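Long-range contact in immunoreactive 84kD antigen PG93 (Porphyromonas gingivalis, PDB 5M11), which is an essential bacterial surface component of the type-IX secretion system and carries zinc and calcium ions: residues V544-Y556 with Y583-V595. Sequence-based numbering, arbitrary orientation.
Sequences VWMGSDIGIFGVY and YVLDKVTVTDIVV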
loop_
_atom_site.group_PDB
_atom_site.type_symbol
_atom_site.label_atom_id
_atom_site.label_comp_id
_atom_site.label_asym_id
_atom_site.label_seq_id
_atom_site.Cartn_x
_atom_site.Cartn_y
_atom_site.Cartn_z
ATOM N N VAL A 544 -2.755 -9.667 -27.590
ATOM C CA VAL A 544 -3.403 -9.511 -26.293
ATOM C C VAL A 544 -2.656 -10.386 -25.306
ATOM O O VAL A 544 -2.830 -11.598 -25.277
ATOM C CB VAL A 544 -4.941 -9.688 -26.250
ATOM C CG1 VAL A 544 -5.450 -9.706 -24.812
ATOM C CG2 VAL A 544 -5.617 -8.553 -27.001
ATOM N N TRP A 545 -1.773 -9.753 -24.538
ATOM C CA TRP A 545 -0.979 -10.416 -23.535
ATOM C C TRP A 545 -1.838 -10.603 -22.327
ATOM O O TRP A 545 -2.417 -9.631 -21.836
ATOM C CB TRP A 545 0.281 -9.601 -23.211
ATOM C CG TRP A 545 1.251 -9.591 -24.342
ATOM C CD1 TRP A 545 1.314 -8.682 -25.358
ATOM C CD2 TRP A 545 2.189 -10.626 -24.666
ATOM N NE1 TRP A 545 2.273 -9.062 -26.273
ATOM C CE2 TRP A 545 2.822 -10.255 -25.876
ATOM C CE3 TRP A 545 2.611 -11.799 -24.014
ATOM C CZ2 TRP A 545 3.857 -11.003 -26.439
ATOM C CZ3 TRP A 545 3.610 -12.563 -24.597
ATOM C CH2 TRP A 545 4.234 -12.153 -25.785
ATOM N N MET A 546 -1.986 -11.855 -21.877
ATOM C CA MET A 546 -2.782 -12.114 -20.683
ATOM C C MET A 546 -1.967 -12.831 -19.626
ATOM O O MET A 546 -1.060 -13.607 -19.942
ATOM C CB MET A 546 -4.105 -12.843 -20.957
ATOM C CG MET A 546 -4.015 -13.985 -21.893
ATOM S SD MET A 546 -5.648 -14.170 -22.619
ATOM C CE MET A 546 -5.359 -13.480 -24.185
ATOM N N GLY A 547 -2.273 -12.487 -18.382
ATOM C CA GLY A 547 -1.634 -13.021 -17.197
ATOM C C GLY A 547 -2.598 -13.919 -16.477
ATOM O O GLY A 547 -3.805 -13.666 -16.478
ATOM N N SER A 548 -2.069 -14.975 -15.881
ATOM C CA SER A 548 -2.848 -15.985 -15.185
ATOM C C SER A 548 -2.157 -16.444 -13.886
ATOM O O SER A 548 -1.179 -15.837 -13.442
ATOM C CB SER A 548 -3.066 -17.182 -16.115
ATOM O OG SER A 548 -1.890 -17.961 -16.279
ATOM N N ASP A 549 -2.670 -17.534 -13.302
ATOM C CA ASP A 549 -2.124 -18.174 -12.117
ATOM C C ASP A 549 -0.815 -18.937 -12.457
ATOM O O ASP A 549 -0.017 -19.199 -11.553
ATOM C CB ASP A 549 -3.172 -19.148 -11.546
ATOM C CG ASP A 549 -3.541 -20.268 -12.507
ATOM O OD1 ASP A 549 -4.139 -19.966 -13.580
ATOM O OD2 ASP A 549 -3.195 -21.436 -12.213
ATOM N N ILE A 550 -0.614 -19.307 -13.750
ATOM C CA ILE A 550 0.554 -20.071 -14.206
ATOM C C ILE A 550 1.542 -19.199 -15.037
ATOM O O ILE A 550 2.454 -19.737 -15.670
ATOM C CB ILE A 550 0.125 -21.350 -14.983
ATOM C CG1 ILE A 550 -0.567 -21.015 -16.325
ATOM C CG2 ILE A 550 -0.736 -22.276 -14.113
ATOM C CD1 ILE A 550 -0.423 -22.081 -17.399
ATOM N N GLY A 551 1.367 -17.877 -15.005
ATOM C CA GLY A 551 2.244 -16.955 -15.718
ATOM C C GLY A 551 1.598 -16.109 -16.797
ATOM O O GLY A 551 0.381 -15.899 -16.801
ATOM N N ILE A 552 2.424 -15.616 -17.727
ATOM C CA ILE A 552 1.981 -14.742 -18.809
ATOM C C ILE A 552 2.065 -15.476 -20.177
ATOM O O ILE A 552 2.853 -16.409 -20.323
ATOM C CB ILE A 552 2.825 -13.427 -18.756
ATOM C CG1 ILE A 552 2.071 -12.256 -19.421
ATOM C CG2 ILE A 552 4.268 -13.604 -19.303
ATOM C CD1 ILE A 552 2.685 -10.865 -19.196
ATOM N N PHE A 553 1.224 -15.054 -21.154
ATOM C CA PHE A 553 1.136 -15.588 -22.534
ATOM C C PHE A 553 0.305 -14.666 -23.436
ATOM O O PHE A 553 -0.701 -14.102 -22.992
ATOM C CB PHE A 553 0.576 -17.032 -22.590
ATOM C CG PHE A 553 -0.689 -17.294 -21.806
ATOM C CD1 PHE A 553 -1.935 -17.138 -22.396
ATOM C CD2 PHE A 553 -0.630 -17.710 -20.479
ATOM C CE1 PHE A 553 -3.101 -17.390 -21.670
ATOM C CE2 PHE A 553 -1.798 -17.936 -19.750
ATOM C CZ PHE A 553 -3.023 -17.784 -20.352
ATOM N N GLY A 554 0.736 -14.529 -24.686
ATOM C CA GLY A 554 0.082 -13.645 -25.646
ATOM C C GLY A 554 -0.443 -14.252 -26.938
ATOM O O GLY A 554 0.189 -15.132 -27.551
ATOM N N VAL A 555 -1.616 -13.743 -27.371
ATOM C CA VAL A 555 -2.274 -14.127 -28.613
ATOM C C VAL A 555 -1.881 -13.091 -29.665
ATOM O O VAL A 555 -2.185 -11.910 -29.496
ATOM C CB VAL A 555 -3.819 -14.264 -28.468
ATOM C CG1 VAL A 555 -4.454 -14.757 -29.769
ATOM C CG2 VAL A 555 -4.186 -15.187 -27.315
ATOM N N TYR A 556 -1.197 -13.521 -30.735
ATOM C CA TYR A 556 -0.819 -12.613 -31.817
ATOM C C TYR A 556 -2.065 -12.359 -32.722
ATOM O O TYR A 556 -3.023 -13.149 -32.690
ATOM C CB TYR A 556 0.387 -13.188 -32.580
ATOM C CG TYR A 556 1.699 -12.934 -31.867
ATOM C CD1 TYR A 556 2.690 -12.146 -32.447
ATOM C CD2 TYR A 556 1.930 -13.433 -30.583
ATOM C CE1 TYR A 556 3.891 -11.883 -31.780
ATOM C CE2 TYR A 556 3.119 -13.165 -29.903
ATOM C CZ TYR A 556 4.095 -12.388 -30.503
ATOM O OH TYR A 556 5.257 -12.116 -29.825
ATOM N N TYR A 583 9.969 -21.289 -19.297
ATOM C CA TYR A 583 8.854 -20.377 -19.548
ATOM C C TYR A 583 8.948 -19.239 -18.538
ATOM O O TYR A 583 9.124 -19.471 -17.337
ATOM C CB TYR A 583 7.467 -21.051 -19.507
ATOM C CG TYR A 583 7.178 -21.981 -20.661
ATOM C CD1 TYR A 583 7.159 -21.513 -21.974
ATOM C CD2 TYR A 583 6.863 -23.318 -20.442
ATOM C CE1 TYR A 583 6.884 -22.365 -23.042
ATOM C CE2 TYR A 583 6.583 -24.180 -21.503
ATOM C CZ TYR A 583 6.600 -23.700 -22.802
ATOM O OH TYR A 583 6.335 -24.555 -23.850
ATOM N N VAL A 584 8.853 -18.010 -19.048
ATOM C CA VAL A 584 8.927 -16.767 -18.296
ATOM C C VAL A 584 7.815 -16.760 -17.226
ATOM O O VAL A 584 6.632 -16.595 -17.524
ATOM C CB VAL A 584 8.885 -15.535 -19.243
ATOM C CG1 VAL A 584 8.888 -14.225 -18.460
ATOM C CG2 VAL A 584 10.052 -15.563 -20.226
ATOM N N LEU A 585 8.248 -16.998 -15.981
ATOM C CA LEU A 585 7.529 -17.062 -14.712
ATOM C C LEU A 585 6.335 -18.067 -14.708
ATOM O O LEU A 585 5.174 -17.674 -14.675
ATOM C CB LEU A 585 7.094 -15.675 -14.168
ATOM C CG LEU A 585 6.474 -14.615 -15.072
ATOM C CD1 LEU A 585 5.100 -14.301 -14.625
ATOM C CD2 LEU A 585 7.290 -13.334 -15.060
ATOM N N ASP A 586 6.661 -19.377 -14.629
ATOM C CA ASP A 586 5.701 -20.480 -14.446
ATOM C C ASP A 586 5.191 -20.464 -13.000
ATOM O O ASP A 586 5.995 -20.219 -12.089
ATOM C CB ASP A 586 6.369 -21.853 -14.698
ATOM C CG ASP A 586 6.741 -22.211 -16.114
ATOM O OD1 ASP A 586 7.955 -22.372 -16.385
ATOM O OD2 ASP A 586 5.822 -22.484 -16.913
ATOM N N LYS A 587 3.885 -20.771 -12.782
ATOM C CA LYS A 587 3.203 -20.859 -11.466
ATOM C C LYS A 587 3.156 -19.507 -10.677
ATOM O O LYS A 587 2.645 -19.480 -9.553
ATOM C CB LYS A 587 3.812 -21.967 -10.571
ATOM C CG LYS A 587 3.537 -23.401 -11.043
ATOM C CD LYS A 587 4.753 -24.054 -11.701
ATOM C CE LYS A 587 5.548 -24.910 -10.750
ATOM N NZ LYS A 587 6.850 -25.316 -11.337
ATOM N N VAL A 588 3.646 -18.403 -11.280
ATOM C CA VAL A 588 3.613 -17.059 -10.702
ATOM C C VAL A 588 2.268 -16.432 -11.073
ATOM O O VAL A 588 1.957 -16.324 -12.267
ATOM C CB VAL A 588 4.806 -16.201 -11.201
ATOM C CG1 VAL A 588 4.602 -14.728 -10.894
ATOM C CG2 VAL A 588 6.123 -16.685 -10.622
ATOM N N THR A 589 1.471 -16.026 -10.065
ATOM C CA THR A 589 0.159 -15.402 -10.284
ATOM C C THR A 589 0.361 -13.936 -10.707
ATOM O O THR A 589 0.862 -13.118 -9.931
ATOM C CB THR A 589 -0.712 -15.580 -9.044
ATOM O OG1 THR A 589 -0.954 -16.978 -8.878
ATOM C CG2 THR A 589 -2.025 -14.845 -9.139
ATOM N N VAL A 590 -0.001 -13.634 -11.965
ATOM C CA VAL A 590 0.109 -12.309 -12.591
ATOM C C VAL A 590 -1.241 -11.575 -12.405
ATOM O O VAL A 590 -2.278 -12.043 -12.888
ATOM C CB VAL A 590 0.557 -12.398 -14.091
ATOM C CG1 VAL A 590 0.420 -11.055 -14.815
ATOM C CG2 VAL A 590 1.984 -12.914 -14.205
ATOM N N THR A 591 -1.198 -10.430 -11.694
ATOM C CA THR A 591 -2.355 -9.605 -11.333
ATOM C C THR A 591 -2.605 -8.471 -12.356
ATOM O O THR A 591 -3.767 -8.171 -12.649
ATOM C CB THR A 591 -2.154 -9.048 -9.928
ATOM O OG1 THR A 591 -0.919 -8.346 -9.908
ATOM C CG2 THR A 591 -2.113 -10.131 -8.870
ATOM N N ASP A 592 -1.533 -7.837 -12.893
ATOM C CA ASP A 592 -1.694 -6.767 -13.887
ATOM C C ASP A 592 -0.556 -6.728 -14.898
ATOM O O ASP A 592 0.557 -7.206 -14.630
ATOM C CB ASP A 592 -1.862 -5.368 -13.242
ATOM C CG ASP A 592 -2.868 -4.464 -13.972
ATOM O OD1 ASP A 592 -3.431 -4.902 -15.011
ATOM O OD2 ASP A 592 -3.121 -3.339 -13.485
ATOM N N ILE A 593 -0.872 -6.171 -16.085
ATOM C CA ILE A 593 0.034 -5.964 -17.225
ATOM C C ILE A 593 -0.250 -4.566 -17.801
ATOM O O ILE A 593 -1.405 -4.208 -18.037
ATOM C CB ILE A 593 -0.037 -7.084 -18.344
ATOM C CG1 ILE A 593 0.003 -8.507 -17.753
ATOM C CG2 ILE A 593 1.083 -6.914 -19.394
ATOM C CD1 ILE A 593 -0.786 -9.510 -18.490
ATOM N N VAL A 594 0.825 -3.808 -18.051
ATOM C CA VAL A 594 0.836 -2.480 -18.655
ATOM C C VAL A 594 1.927 -2.499 -19.750
ATOM O O VAL A 594 2.936 -3.188 -19.578
ATOM C CB VAL A 594 1.030 -1.419 -17.557
ATOM C CG1 VAL A 594 1.777 -0.192 -18.054
ATOM C CG2 VAL A 594 -0.312 -1.034 -16.960
ATOM N N VAL A 595 1.693 -1.819 -20.899
ATOM C CA VAL A 595 2.631 -1.833 -22.031
ATOM C C VAL A 595 3.239 -0.423 -22.301
ATOM O O VAL A 595 2.517 0.571 -22.490
ATOM C CB VAL A 595 1.976 -2.435 -23.310
ATOM C CG1 VAL A 595 2.940 -2.419 -24.494
ATOM C CG2 VAL A 595 1.470 -3.856 -23.061
#
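V590 and I593, on one side of strand 589-595, rest against the hairpin 544-555 at G547 and I552, joining two consecutive blades of what the sheet order indicates is a β-propeller. The hairpin supplies the second and third strands of its blade; 589-595 is the first strand of the next, reached through the linker 584-588.

The apolar contact is built from branch ends. I593 has CG1 anti to its carbonyl carbon (chi1 -47°), and its CD1 lies over the M546-G547 peptide, 3.7 Å from M546 C. The same methyl meets I552 CD1 at 3.8 Å, the two isoleucines crossing at a slant. V590 touches both strands of the hairpin near its turn: CG1 packs directly on CA of G547 (3.7 Å), which has no side chain, and CG2 approaches G551 C at 4.1 Å. Farther along, L585 CD1 sits 4.0 Å from G551 CA.

Hydrogen bonds gather at the turn. V590 N gives S548 O a nearly straight bond of 2.9 Å (175° at the hydrogen), with the donor tilted 28° from the carbonyl plane. K587 N reaches I550 O only weakly. Within the turn, S548 OG accepts from I550 N, forming an ST turn, and donates to G551 O, which also takes S548 N. T589 OG1 merely lies beside D549 O, at 3.6 Å.

The charged groups look elsewhere: D549 OD1 accepts from the backbone N of K531 and T532, and D586 pairs with R572. D592, which binds zinc in a known structure of this protein, has no zinc bound in this chain; its OD2 accepts from L639 N.

Between these two segments the grip is apolar, from V590, I593 and I552, and is pinned at the turn by one straight backbone bond and a weak one, the turn itself being braced by S548 OG.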